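Local coordinates for penicillin binding protein 2X (PDB 5U47) that probably acts as a septal transpeptidase that cross-links neighbouring peptidoglycan strands during cell division and is acylated by beta-lactams, at residues T148-F153 with T220-P225; P225-L230 with I258-Q263; D596-T601 with E626-D631. The protein carries 1 engineered substitution. All coordinates share one frame; numbering follows the deposited sequence.

Contact 1. Residues T148-F153 with T220-P225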
ATOM      1  N   THR A 148       8.768   8.451  12.401  1.00 23.89           N
ATOM      2  CA  THR A 148       7.618   8.915  11.598  1.00 24.42           C
ATOM      3  C   THR A 148       7.998   8.793  10.123  1.00 23.43           C
ATOM      4  O   THR A 148       8.643   9.685   9.542  1.00 24.53           O
ATOM      5  CB  THR A 148       7.235  10.345  11.991  1.00 26.43           C
ATOM      6  OG1 THR A 148       6.935  10.363  13.404  1.00 26.91           O
ATOM      7  CG2 THR A 148       6.045  10.811  11.210  1.00 27.24           C
ATOM      8  N   PHE A 149       7.604   7.673   9.533  1.00 21.58           N
ATOM      9  CA  PHE A 149       8.027   7.293   8.192  1.00 20.98           C
ATOM     10  C   PHE A 149       7.056   6.247   7.679  1.00 19.72           C
ATOM     11  O   PHE A 149       7.044   5.120   8.175  1.00 19.14           O
ATOM     12  CB  PHE A 149       9.457   6.707   8.315  1.00 21.97           C
ATOM     13  CG  PHE A 149      10.057   6.173   7.033  1.00 21.96           C
ATOM     14  CD1 PHE A 149       9.682   4.940   6.527  1.00 23.30           C
ATOM     15  CD2 PHE A 149      11.065   6.875   6.385  1.00 24.16           C
ATOM     16  CE1 PHE A 149      10.249   4.446   5.356  1.00 23.84           C
ATOM     17  CE2 PHE A 149      11.653   6.386   5.231  1.00 23.46           C
ATOM     18  CZ  PHE A 149      11.252   5.161   4.725  1.00 24.23           C
ATOM     19  N   ALA A 150       6.234   6.625   6.696  1.00 19.62           N
ATOM     20  CA  ALA A 150       5.213   5.721   6.098  1.00 18.91           C
ATOM     21  C   ALA A 150       4.549   4.874   7.159  1.00 19.42           C
ATOM     22  O   ALA A 150       4.326   3.675   6.972  1.00 19.55           O
ATOM     23  CB  ALA A 150       5.869   4.831   5.081  1.00 19.17           C
ATOM     24  N   SER A 151       4.193   5.505   8.262  1.00 19.94           N
ATOM     25  CA  SER A 151       3.713   4.753   9.417  1.00 21.47           C
ATOM     26  C   SER A 151       2.445   3.963   9.176  1.00 21.98           C
ATOM     27  O   SER A 151       2.391   2.753   9.469  1.00 21.23           O
ATOM     28  CB  SER A 151       3.584   5.676  10.632  1.00 21.78           C
ATOM     29  OG  SER A 151       4.870   6.126  11.021  1.00 21.38           O
ATOM     30  N   GLU A 152       1.427   4.625   8.640  1.00 21.76           N
ATOM     31  CA  GLU A 152       0.187   3.923   8.329  1.00 23.35           C
ATOM     32  C   GLU A 152       0.399   2.806   7.286  1.00 22.71           C
ATOM     33  O   GLU A 152      -0.206   1.747   7.379  1.00 24.81           O
ATOM     34  CB  GLU A 152      -0.924   4.901   7.912  1.00 22.47           C
ATOM     35  CG  GLU A 152      -1.462   5.723   9.084  1.00 22.72           C
ATOM     36  CD  GLU A 152      -0.558   6.848   9.577  1.00 23.39           C
ATOM     37  OE1 GLU A 152       0.502   7.200   8.944  1.00 22.72           O
ATOM     38  OE2 GLU A 152      -0.934   7.406  10.630  1.00 24.96           O
ATOM     39  N   PHE A 153       1.274   3.043   6.319  1.00 21.63           N
ATOM     40  CA  PHE A 153       1.573   2.004   5.325  1.00 21.71           C
ATOM     41  C   PHE A 153       2.206   0.744   5.971  1.00 21.37           C
ATOM     42  O   PHE A 153       1.754  -0.394   5.724  1.00 19.92           O
ATOM     43  CB  PHE A 153       2.474   2.583   4.259  1.00 22.15           C
ATOM     44  CG  PHE A 153       3.078   1.559   3.345  1.00 22.93           C
ATOM     45  CD1 PHE A 153       2.337   1.012   2.306  1.00 23.71           C
ATOM     46  CD2 PHE A 153       4.394   1.157   3.520  1.00 23.07           C
ATOM     47  CE1 PHE A 153       2.910   0.074   1.455  1.00 25.20           C
ATOM     48  CE2 PHE A 153       4.982   0.226   2.661  1.00 24.28           C
ATOM     49  CZ  PHE A 153       4.232  -0.313   1.633  1.00 25.30           C
ATOM     50  N   THR A 220      10.128  -3.661   0.209  1.00 21.95           N
ATOM     51  CA  THR A 220       9.086  -2.865  -0.380  1.00 21.64           C
ATOM     52  C   THR A 220       9.648  -2.062  -1.543  1.00 22.58           C
ATOM     53  O   THR A 220      10.877  -2.016  -1.770  1.00 21.92           O
ATOM     54  CB  THR A 220       8.439  -1.912   0.639  1.00 20.84           C
ATOM     55  OG1 THR A 220       9.388  -0.928   1.065  1.00 21.17           O
ATOM     56  CG2 THR A 220       7.915  -2.679   1.822  1.00 20.44           C
ATOM     57  N   THR A 221       8.745  -1.431  -2.288  1.00 20.48           N
ATOM     58  CA  THR A 221       9.126  -0.587  -3.418  1.00 20.33           C
ATOM     59  C   THR A 221       9.542   0.806  -2.976  1.00 19.65           C
ATOM     60  O   THR A 221      10.043   1.595  -3.783  1.00 20.78           O
ATOM     61  CB  THR A 221       7.935  -0.437  -4.398  1.00 19.45           C
ATOM     62  OG1 THR A 221       6.790  -0.014  -3.670  1.00 18.25           O
ATOM     63  CG2 THR A 221       7.649  -1.750  -5.065  1.00 19.90           C
ATOM     64  N   LEU A 222       9.320   1.128  -1.699  1.00 19.89           N
ATOM     65  CA  LEU A 222       9.644   2.462  -1.178  1.00 19.70           C
ATOM     66  C   LEU A 222      11.131   2.811  -1.271  1.00 19.96           C
ATOM     67  O   LEU A 222      11.982   1.952  -1.208  1.00 18.35           O
ATOM     68  CB  LEU A 222       9.225   2.622   0.285  1.00 20.25           C
ATOM     69  CG  LEU A 222       7.777   2.448   0.734  1.00 21.31           C
ATOM     70  CD1 LEU A 222       7.707   2.707   2.235  1.00 23.19           C
ATOM     71  CD2 LEU A 222       6.805   3.349   0.001  1.00 21.35           C
ATOM     72  N   SER A 223      11.393   4.096  -1.485  1.00 21.20           N
ATOM     73  CA  SER A 223      12.719   4.669  -1.471  1.00 22.77           C
ATOM     74  C   SER A 223      12.815   5.440  -0.176  1.00 23.15           C
ATOM     75  O   SER A 223      12.159   6.491  -0.036  1.00 20.82           O
ATOM     76  CB  SER A 223      12.876   5.628  -2.632  1.00 24.93           C
ATOM     77  OG  SER A 223      14.061   6.395  -2.508  1.00 25.46           O
ATOM     78  N   ALA A 224      13.585   4.932   0.785  1.00 23.69           N
ATOM     79  CA  ALA A 224      13.717   5.644   2.063  1.00 25.70           C
ATOM     80  C   ALA A 224      14.118   7.113   1.939  1.00 27.02           C
ATOM     81  O   ALA A 224      13.507   7.958   2.610  1.00 26.67           O
ATOM     82  CB  ALA A 224      14.617   4.891   3.047  1.00 27.07           C
ATOM     83  N   PRO A 225      15.113   7.445   1.074  1.00 28.01           N
ATOM     84  CA  PRO A 225      15.478   8.861   0.916  1.00 29.58           C
ATOM     85  C   PRO A 225      14.318   9.727   0.435  1.00 27.49           C
ATOM     86  O   PRO A 225      14.075  10.819   0.973  1.00 27.08           O
ATOM     87  CB  PRO A 225      16.594   8.833  -0.155  1.00 31.54           C
ATOM     88  CG  PRO A 225      17.155   7.445  -0.095  1.00 31.64           C
ATOM     89  CD  PRO A 225      16.040   6.552   0.356  1.00 30.65           C
TER
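Thr220 opens the contact with its methyl, CG2, which reaches the edge of the Phe153 ring close to its plane, 4.2 Å from CE2 of Phe153. The hydroxyl is engaged elsewhere: OG1 is hydrogen-bonded to the backbone O of Tyr36 and weakly accepts the N-H of Leu222.

Leu222 lies at the middle of the apolar contact. With CG turned opposite the carbonyl carbon (chi1 -59°) and the rest of the chain extended, the branch ending in CD1 is driven between the two phenylalanines. CD1 of Leu222 lies 3.7 Å from CE2 of Phe153, meeting that ring obliquely, and 4.0 Å from CB of Ala150; the Phe149 ring is grazed more loosely, also at a slant. Leu222 and Phe153 run alongside one another, pointing opposite ways.

Ser223 turns its side chain back to the helix that it caps, where OG accepts a weak hydrogen bond from the N-H of Leu226. Ala224, in the first turn, meets the edge of Phe149: its O is 3.6 Å from CE2 of Phe149, near the ring plane, and its CB is 3.8 Å from CZ of Phe149.

Everything exchanged across the segments is apolar or van der Waals contact, and polar needs are met by third parties, as where Asp37 OD2 accepts the N-H of Ala224. Here two helix starts are set against each other, Ala150 and Ser223 each in an N-cap position, a packing that brings the dimerisation-family part of the chain against the entrance to helix 224-241, which leads into the five-stranded antiparallel sheet of the transpeptidase fold.

Contact 2. Residues P225-L230 with I258-Q263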
ATOM      1  N   PRO A 225      15.113   7.445   1.074  1.00 28.01           N
ATOM      2  CA  PRO A 225      15.478   8.861   0.916  1.00 29.58           C
ATOM      3  C   PRO A 225      14.318   9.727   0.435  1.00 27.49           C
ATOM      4  O   PRO A 225      14.075  10.819   0.973  1.00 27.08           O
ATOM      5  CB  PRO A 225      16.594   8.833  -0.155  1.00 31.54           C
ATOM      6  CG  PRO A 225      17.155   7.445  -0.095  1.00 31.64           C
ATOM      7  CD  PRO A 225      16.040   6.552   0.356  1.00 30.65           C
ATOM      8  N   LEU A 226      13.594   9.245  -0.574  1.00 26.51           N
ATOM      9  CA  LEU A 226      12.467   9.998  -1.106  1.00 24.15           C
ATOM     10  C   LEU A 226      11.364  10.097  -0.065  1.00 22.61           C
ATOM     11  O   LEU A 226      10.766  11.161   0.115  1.00 22.91           O
ATOM     12  CB  LEU A 226      11.907   9.342  -2.367  1.00 24.69           C
ATOM     13  CG  LEU A 226      10.781  10.119  -3.051  1.00 25.23           C
ATOM     14  CD1 LEU A 226      11.308  11.459  -3.530  1.00 26.96           C
ATOM     15  CD2 LEU A 226      10.205   9.326  -4.210  1.00 24.90           C
ATOM     16  N   GLN A 227      11.087   8.981   0.599  1.00 20.95           N
ATOM     17  CA  GLN A 227      10.047   8.942   1.637  1.00 20.51           C
ATOM     18  C   GLN A 227      10.347   9.941   2.756  1.00 21.90           C
ATOM     19  O   GLN A 227       9.454  10.653   3.191  1.00 22.76           O
ATOM     20  CB  GLN A 227       9.922   7.545   2.214  1.00 19.68           C
ATOM     21  CG  GLN A 227       8.848   7.396   3.295  1.00 19.64           C
ATOM     22  CD  GLN A 227       7.422   7.358   2.737  1.00 19.36           C
ATOM     23  OE1 GLN A 227       7.144   6.677   1.740  1.00 19.68           O
ATOM     24  NE2 GLN A 227       6.509   8.023   3.417  1.00 18.99           N
ATOM     25  N   THR A 228      11.602   9.971   3.216  1.00 22.86           N
ATOM     26  CA  THR A 228      12.042  10.892   4.286  1.00 25.44           C
ATOM     27  C   THR A 228      11.802  12.327   3.870  1.00 25.41           C
ATOM     28  O   THR A 228      11.275  13.133   4.632  1.00 25.23           O
ATOM     29  CB  THR A 228      13.531  10.636   4.662  1.00 27.91           C
ATOM     30  OG1 THR A 228      13.645   9.303   5.165  1.00 28.56           O
ATOM     31  CG2 THR A 228      14.038  11.595   5.739  1.00 30.93           C
ATOM     32  N   PHE A 229      12.129  12.620   2.625  1.00 25.47           N
ATOM     33  CA  PHE A 229      11.942  13.944   2.074  1.00 27.16           C
ATOM     34  C   PHE A 229      10.455  14.285   1.970  1.00 25.57           C
ATOM     35  O   PHE A 229      10.055  15.401   2.296  1.00 25.25           O
ATOM     36  CB  PHE A 229      12.629  14.006   0.713  1.00 30.37           C
ATOM     37  CG  PHE A 229      12.723  15.360   0.147  1.00 33.63           C
ATOM     38  CD1 PHE A 229      13.813  16.163   0.424  1.00 37.32           C
ATOM     39  CD2 PHE A 229      11.740  15.832  -0.693  1.00 33.80           C
ATOM     40  CE1 PHE A 229      13.904  17.429  -0.115  1.00 37.69           C
ATOM     41  CE2 PHE A 229      11.818  17.087  -1.229  1.00 34.76           C
ATOM     42  CZ  PHE A 229      12.898  17.897  -0.939  1.00 36.93           C
ATOM     43  N   LEU A 230       9.629  13.316   1.542  1.00 22.73           N
ATOM     44  CA  LEU A 230       8.185  13.529   1.453  1.00 22.29           C
ATOM     45  C   LEU A 230       7.557  13.868   2.820  1.00 22.64           C
ATOM     46  O   LEU A 230       6.667  14.733   2.903  1.00 22.12           O
ATOM     47  CB  LEU A 230       7.478  12.288   0.874  1.00 22.73           C
ATOM     48  CG  LEU A 230       5.955  12.331   0.842  1.00 22.87           C
ATOM     49  CD1 LEU A 230       5.465  13.479  -0.005  1.00 23.75           C
ATOM     50  CD2 LEU A 230       5.381  11.025   0.333  1.00 24.42           C
ATOM     51  N   ILE A 258       5.127   1.851  -6.037  1.00 18.31           N
ATOM     52  CA  ILE A 258       4.892   2.947  -5.089  1.00 18.96           C
ATOM     53  C   ILE A 258       6.241   3.299  -4.429  1.00 18.62           C
ATOM     54  O   ILE A 258       6.756   2.539  -3.622  1.00 18.51           O
ATOM     55  CB  ILE A 258       3.820   2.574  -4.060  1.00 18.40           C
ATOM     56  CG1 ILE A 258       2.479   2.363  -4.792  1.00 19.14           C
ATOM     57  CG2 ILE A 258       3.702   3.647  -2.988  1.00 19.27           C
ATOM     58  CD1 ILE A 258       1.397   1.690  -3.960  1.00 18.54           C
ATOM     59  N   LEU A 259       6.770   4.469  -4.766  1.00 18.29           N
ATOM     60  CA  LEU A 259       8.087   4.917  -4.305  1.00 19.19           C
ATOM     61  C   LEU A 259       8.041   5.664  -2.989  1.00 19.31           C
ATOM     62  O   LEU A 259       9.025   5.686  -2.259  1.00 18.36           O
ATOM     63  CB  LEU A 259       8.751   5.766  -5.376  1.00 21.83           C
ATOM     64  CG  LEU A 259       8.921   5.058  -6.724  1.00 22.64           C
ATOM     65  CD1 LEU A 259       9.513   5.970  -7.785  1.00 25.67           C
ATOM     66  CD2 LEU A 259       9.791   3.840  -6.553  1.00 24.54           C
ATOM     67  N   ALA A 260       6.915   6.300  -2.701  1.00 19.09           N
ATOM     68  CA  ALA A 260       6.740   6.951  -1.428  1.00 18.99           C
ATOM     69  C   ALA A 260       5.269   7.153  -1.163  1.00 20.11           C
ATOM     70  O   ALA A 260       4.496   7.417  -2.083  1.00 21.24           O
ATOM     71  CB  ALA A 260       7.477   8.280  -1.400  1.00 20.54           C
ATOM     72  N   THR A 261       4.856   7.015   0.091  1.00 20.54           N
ATOM     73  CA  THR A 261       3.444   7.204   0.403  1.00 21.35           C
ATOM     74  C   THR A 261       3.283   7.626   1.844  1.00 20.79           C
ATOM     75  O   THR A 261       3.925   7.077   2.726  1.00 21.07           O
ATOM     76  CB  THR A 261       2.611   5.940   0.079  1.00 21.61           C
ATOM     77  OG1 THR A 261       1.216   6.228   0.219  1.00 22.62           O
ATOM     78  CG2 THR A 261       2.992   4.753   0.939  1.00 22.14           C
ATOM     79  N   THR A 262       2.439   8.614   2.080  1.00 19.95           N
ATOM     80  CA  THR A 262       2.216   9.065   3.429  1.00 20.62           C
ATOM     81  C   THR A 262       0.834   9.676   3.601  1.00 21.21           C
ATOM     82  O   THR A 262       0.146  10.018   2.619  1.00 20.65           O
ATOM     83  CB  THR A 262       3.319  10.068   3.877  1.00 21.50           C
ATOM     84  OG1 THR A 262       3.401  10.095   5.315  1.00 22.29           O
ATOM     85  CG2 THR A 262       3.057  11.463   3.319  1.00 22.28           C
ATOM     86  N   GLN A 263       0.425   9.792   4.856  1.00 20.37           N
ATOM     87  CA  GLN A 263      -0.829  10.432   5.177  1.00 21.54           C
ATOM     88  C   GLN A 263      -0.682  11.197   6.458  1.00 21.89           C
ATOM     89  O   GLN A 263       0.243  10.950   7.213  1.00 21.35           O
ATOM     90  CB  GLN A 263      -1.962   9.424   5.305  1.00 22.03           C
ATOM     91  CG  GLN A 263      -1.980   8.588   6.571  1.00 22.89           C
ATOM     92  CD  GLN A 263      -3.121   7.582   6.536  1.00 23.57           C
ATOM     93  OE1 GLN A 263      -3.211   6.761   5.619  1.00 22.82           O
ATOM     94  NE2 GLN A 263      -3.999   7.654   7.516  1.00 21.88           N
TER
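Gln227 leaves its helix with CG opposite the backbone N, then bends sharply (chi2 76°), and this kink carries the terminal amide across to the backbone of Thr261. Leu226 and Leu230 also place CG opposite their backbone N, which directs their CD2 methyls at the strand.

The amide grips one residue twice. OE1 of Gln227 accepts the N-H of Thr261 at 2.8 Å, with an N-H...O angle of 159°, while NE2 of Gln227 donates to the O of Thr261, also at 2.8 Å. The second bond is less regular: NE2 stands above the carbonyl plane, 60° out of it, and so misses the lone pairs. Tight packing accompanies the pair, since OE1 of Gln227 comes within 3.2 Å of CA of Ala260.

Beside the amide the leucines supply the apolar part. CD2 of Leu226 touches CB of Leu259 at 4.0 Å, the two side chains meeting at a slant; CD2 of Leu230 rests 3.9 Å from CB of Ala260 and 3.8 Å from CG2 of Thr262. Leu259 and Ala260 form a classic beta bulge opposite Val250 of the next strand.

Strand 258-264 is outermost in its sheet within this chain, and the glutamine amide takes up the N-H and C=O of Thr261, groups that a further strand could pair with. Donor and acceptor on one residue fix which end of the amide is which. Glu231 OE2 reinforces the choice by accepting from NE2, and with Thr262 OG1 and the N-H of Ala150 as further partners, its charged form is probably favoured.

Contact 3. Residues D596-T601 with E626-D631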
ATOM      1  N   ASP A 596      -5.053 -25.809  -2.927  1.00 39.99           N
ATOM      2  CA  ASP A 596      -6.470 -25.940  -3.334  1.00 43.39           C
ATOM      3  C   ASP A 596      -7.232 -24.652  -3.137  1.00 39.23           C
ATOM      4  O   ASP A 596      -7.495 -24.269  -2.004  1.00 39.64           O
ATOM      5  CB  ASP A 596      -7.189 -27.015  -2.507  1.00 49.17           C
ATOM      6  CG  ASP A 596      -6.692 -28.400  -2.788  1.00 55.43           C
ATOM      7  OD1 ASP A 596      -6.402 -28.713  -3.971  1.00 57.57           O
ATOM      8  OD2 ASP A 596      -6.635 -29.200  -1.814  1.00 66.02           O
ATOM      9  N   ILE A 597      -7.604 -23.997  -4.234  1.00 38.76           N
ATOM     10  CA  ILE A 597      -8.338 -22.722  -4.153  1.00 38.02           C
ATOM     11  C   ILE A 597      -9.724 -22.744  -4.810  1.00 37.27           C
ATOM     12  O   ILE A 597     -10.428 -21.734  -4.780  1.00 35.81           O
ATOM     13  CB  ILE A 597      -7.494 -21.530  -4.678  1.00 36.76           C
ATOM     14  CG1 ILE A 597      -7.084 -21.733  -6.136  1.00 36.40           C
ATOM     15  CG2 ILE A 597      -6.246 -21.329  -3.805  1.00 38.08           C
ATOM     16  CD1 ILE A 597      -6.418 -20.513  -6.737  1.00 36.21           C
ATOM     17  N   ILE A 598     -10.133 -23.892  -5.359  1.00 37.18           N
ATOM     18  CA  ILE A 598     -11.470 -24.004  -5.974  1.00 37.94           C
ATOM     19  C   ILE A 598     -12.477 -23.902  -4.829  1.00 37.64           C
ATOM     20  O   ILE A 598     -12.296 -24.538  -3.785  1.00 36.82           O
ATOM     21  CB  ILE A 598     -11.682 -25.343  -6.734  1.00 39.72           C
ATOM     22  CG1 ILE A 598     -10.595 -25.562  -7.789  1.00 40.85           C
ATOM     23  CG2 ILE A 598     -13.079 -25.400  -7.371  1.00 41.12           C
ATOM     24  CD1 ILE A 598     -10.500 -24.471  -8.827  1.00 40.88           C
ATOM     25  N   GLY A 599     -13.519 -23.100  -5.015  1.00 35.69           N
ATOM     26  CA  GLY A 599     -14.498 -22.879  -3.952  1.00 36.82           C
ATOM     27  C   GLY A 599     -14.153 -21.703  -3.045  1.00 36.65           C
ATOM     28  O   GLY A 599     -15.026 -21.225  -2.321  1.00 36.81           O
ATOM     29  N   LYS A 600     -12.892 -21.235  -3.050  1.00 35.15           N
ATOM     30  CA  LYS A 600     -12.535 -20.054  -2.234  1.00 36.42           C
ATOM     31  C   LYS A 600     -13.069 -18.757  -2.851  1.00 35.10           C
ATOM     32  O   LYS A 600     -13.573 -18.753  -3.976  1.00 33.19           O
ATOM     33  CB  LYS A 600     -11.027 -19.950  -2.024  1.00 37.31           C
ATOM     34  CG  LYS A 600     -10.516 -20.962  -1.025  1.00 42.19           C
ATOM     35  CD  LYS A 600      -9.032 -20.804  -0.747  1.00 44.82           C
ATOM     36  CE  LYS A 600      -8.681 -21.325   0.640  1.00 48.47           C
ATOM     37  NZ  LYS A 600      -9.255 -22.680   0.898  1.00 50.41           N
ATOM     38  N   THR A 601     -12.937 -17.662  -2.111  1.00 34.03           N
ATOM     39  CA  THR A 601     -13.392 -16.351  -2.574  1.00 34.44           C
ATOM     40  C   THR A 601     -12.314 -15.753  -3.488  1.00 32.78           C
ATOM     41  O   THR A 601     -11.142 -15.693  -3.103  1.00 32.93           O
ATOM     42  CB  THR A 601     -13.692 -15.424  -1.389  1.00 36.21           C
ATOM     43  OG1 THR A 601     -14.543 -16.112  -0.461  1.00 38.72           O
ATOM     44  CG2 THR A 601     -14.369 -14.145  -1.859  1.00 36.88           C
ATOM     45  N   GLU A 626     -14.344 -21.002  -9.577  1.00 32.66           N
ATOM     46  CA  GLU A 626     -14.824 -22.189 -10.275  1.00 36.14           C
ATOM     47  C   GLU A 626     -13.684 -22.918 -10.999  1.00 35.01           C
ATOM     48  O   GLU A 626     -13.625 -24.147 -10.973  1.00 35.25           O
ATOM     49  CB  GLU A 626     -15.929 -21.811 -11.251  1.00 39.60           C
ATOM     50  CG  GLU A 626     -16.528 -22.986 -11.989  1.00 44.50           C
ATOM     51  CD  GLU A 626     -17.691 -22.578 -12.868  1.00 49.86           C
ATOM     52  OE1 GLU A 626     -18.536 -21.769 -12.419  1.00 53.05           O
ATOM     53  OE2 GLU A 626     -17.762 -23.071 -14.011  1.00 56.53           O
ATOM     54  N   LYS A 627     -12.806 -22.173 -11.667  1.00 32.55           N
ATOM     55  CA  LYS A 627     -11.655 -22.774 -12.352  1.00 32.30           C
ATOM     56  C   LYS A 627     -10.443 -21.882 -12.255  1.00 30.48           C
ATOM     57  O   LYS A 627     -10.572 -20.647 -12.103  1.00 29.15           O
ATOM     58  CB  LYS A 627     -11.944 -23.018 -13.831  1.00 33.87           C
ATOM     59  CG  LYS A 627     -12.959 -24.098 -14.098  1.00 36.99           C
ATOM     60  CD  LYS A 627     -13.201 -24.278 -15.583  1.00 38.27           C
ATOM     61  CE  LYS A 627     -14.351 -25.248 -15.806  1.00 40.83           C
ATOM     62  NZ  LYS A 627     -14.685 -25.366 -17.244  1.00 42.98           N
ATOM     63  N   VAL A 628      -9.271 -22.505 -12.355  1.00 28.63           N
ATOM     64  CA  VAL A 628      -7.994 -21.783 -12.324  1.00 28.51           C
ATOM     65  C   VAL A 628      -7.122 -22.348 -13.441  1.00 28.61           C
ATOM     66  O   VAL A 628      -7.148 -23.570 -13.687  1.00 28.05           O
ATOM     67  CB  VAL A 628      -7.295 -21.922 -10.956  1.00 29.00           C
ATOM     68  CG1 VAL A 628      -6.076 -21.015 -10.873  1.00 28.78           C
ATOM     69  CG2 VAL A 628      -8.266 -21.583  -9.824  1.00 30.60           C
ATOM     70  N   SER A 629      -6.336 -21.484 -14.095  1.00 26.87           N
ATOM     71  CA  SER A 629      -5.510 -21.901 -15.251  1.00 27.72           C
ATOM     72  C   SER A 629      -4.258 -22.725 -14.904  1.00 29.61           C
ATOM     73  O   SER A 629      -3.567 -23.195 -15.806  1.00 30.19           O
ATOM     74  CB  SER A 629      -5.094 -20.693 -16.084  1.00 27.10           C
ATOM     75  OG  SER A 629      -4.203 -19.855 -15.376  1.00 25.13           O
ATOM     76  N   VAL A 630      -3.965 -22.852 -13.614  1.00 28.83           N
ATOM     77  CA  VAL A 630      -2.864 -23.658 -13.107  1.00 29.76           C
ATOM     78  C   VAL A 630      -3.425 -24.536 -11.986  1.00 30.88           C
ATOM     79  O   VAL A 630      -4.397 -24.162 -11.302  1.00 29.96           O
ATOM     80  CB  VAL A 630      -1.683 -22.804 -12.583  1.00 29.44           C
ATOM     81  CG1 VAL A 630      -1.051 -22.003 -13.722  1.00 28.49           C
ATOM     82  CG2 VAL A 630      -2.111 -21.882 -11.444  1.00 30.01           C
ATOM     83  N   ASP A 631      -2.796 -25.686 -11.794  1.00 31.08           N
ATOM     84  CA  ASP A 631      -3.229 -26.656 -10.795  1.00 33.22           C
ATOM     85  C   ASP A 631      -2.720 -26.322  -9.383  1.00 32.00           C
ATOM     86  O   ASP A 631      -1.788 -25.543  -9.212  1.00 30.10           O
ATOM     87  CB  ASP A 631      -2.757 -28.055 -11.212  1.00 35.86           C
ATOM     88  CG  ASP A 631      -3.330 -28.500 -12.562  1.00 38.58           C
ATOM     89  OD1 ASP A 631      -4.447 -28.057 -12.929  1.00 39.30           O
ATOM     90  OD2 ASP A 631      -2.666 -29.320 -13.236  1.00 40.25           O
TER
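Ile597 and Ile598 press their CD1 methyls onto the same branch of Val628. CD1 of Ile597 lies 3.8 Å from CG2 of Val628, and CD1 of Ile598 meets that CG2 equally closely, so one valine methyl takes both tips. The approaches differ: Ile597 crosses Val628 at about a right angle, whereas Ile598 runs alongside it, pointing the other way. Ile597 reaches inward because its CG1 sits between the backbone N and the carbonyl carbon (chi1 59°).

Apolar atoms also cover backbone. CD1 of Ile598 passes 3.8 Å from the O of Glu626 and 4.1 Å from CA of Lys627. These belong to an outer strand of the PASTA domain, in which a helix packs on a three-stranded sheet; Glu626 and Lys627 make a classic beta bulge opposite Met645 of the central strand.

Backbone bonding shapes the loop that delivers the isoleucines. A type II turn runs from Ile597 to Lys600, closed by N of Lys600 to O of Ile597 at 3.1 Å. Gly599 has a positive phi (90°), where a beta carbon would collide with the carbonyl O of Ile598. Backbone hydrogen bonds between Ile625 and both Gly599 and Lys600 tie the turn to the strand's beginning.

From the N terminus, contact 1 comes first: it closes a loop of 66 intervening residues and brings the start of helix 151-154 to that of helix 224-241. Contact 2 opens as contact 1 ends, sharing Pro225, and closes a loop of 27 residues by laying the same helix on strand 258-264. The two neither nest nor cross, yet their centres are about 6 Å apart, and a probable backbone hydrogen bond from Ser223 N to Leu259 O stitches them together. Contact 3 follows in series, closing 24 residues and joining the loop before helix 602-611 to outer strand 625-628 of a PASTA domain; its nearest atoms are about 22 Å from contact 1 and 21 Å from contact 2.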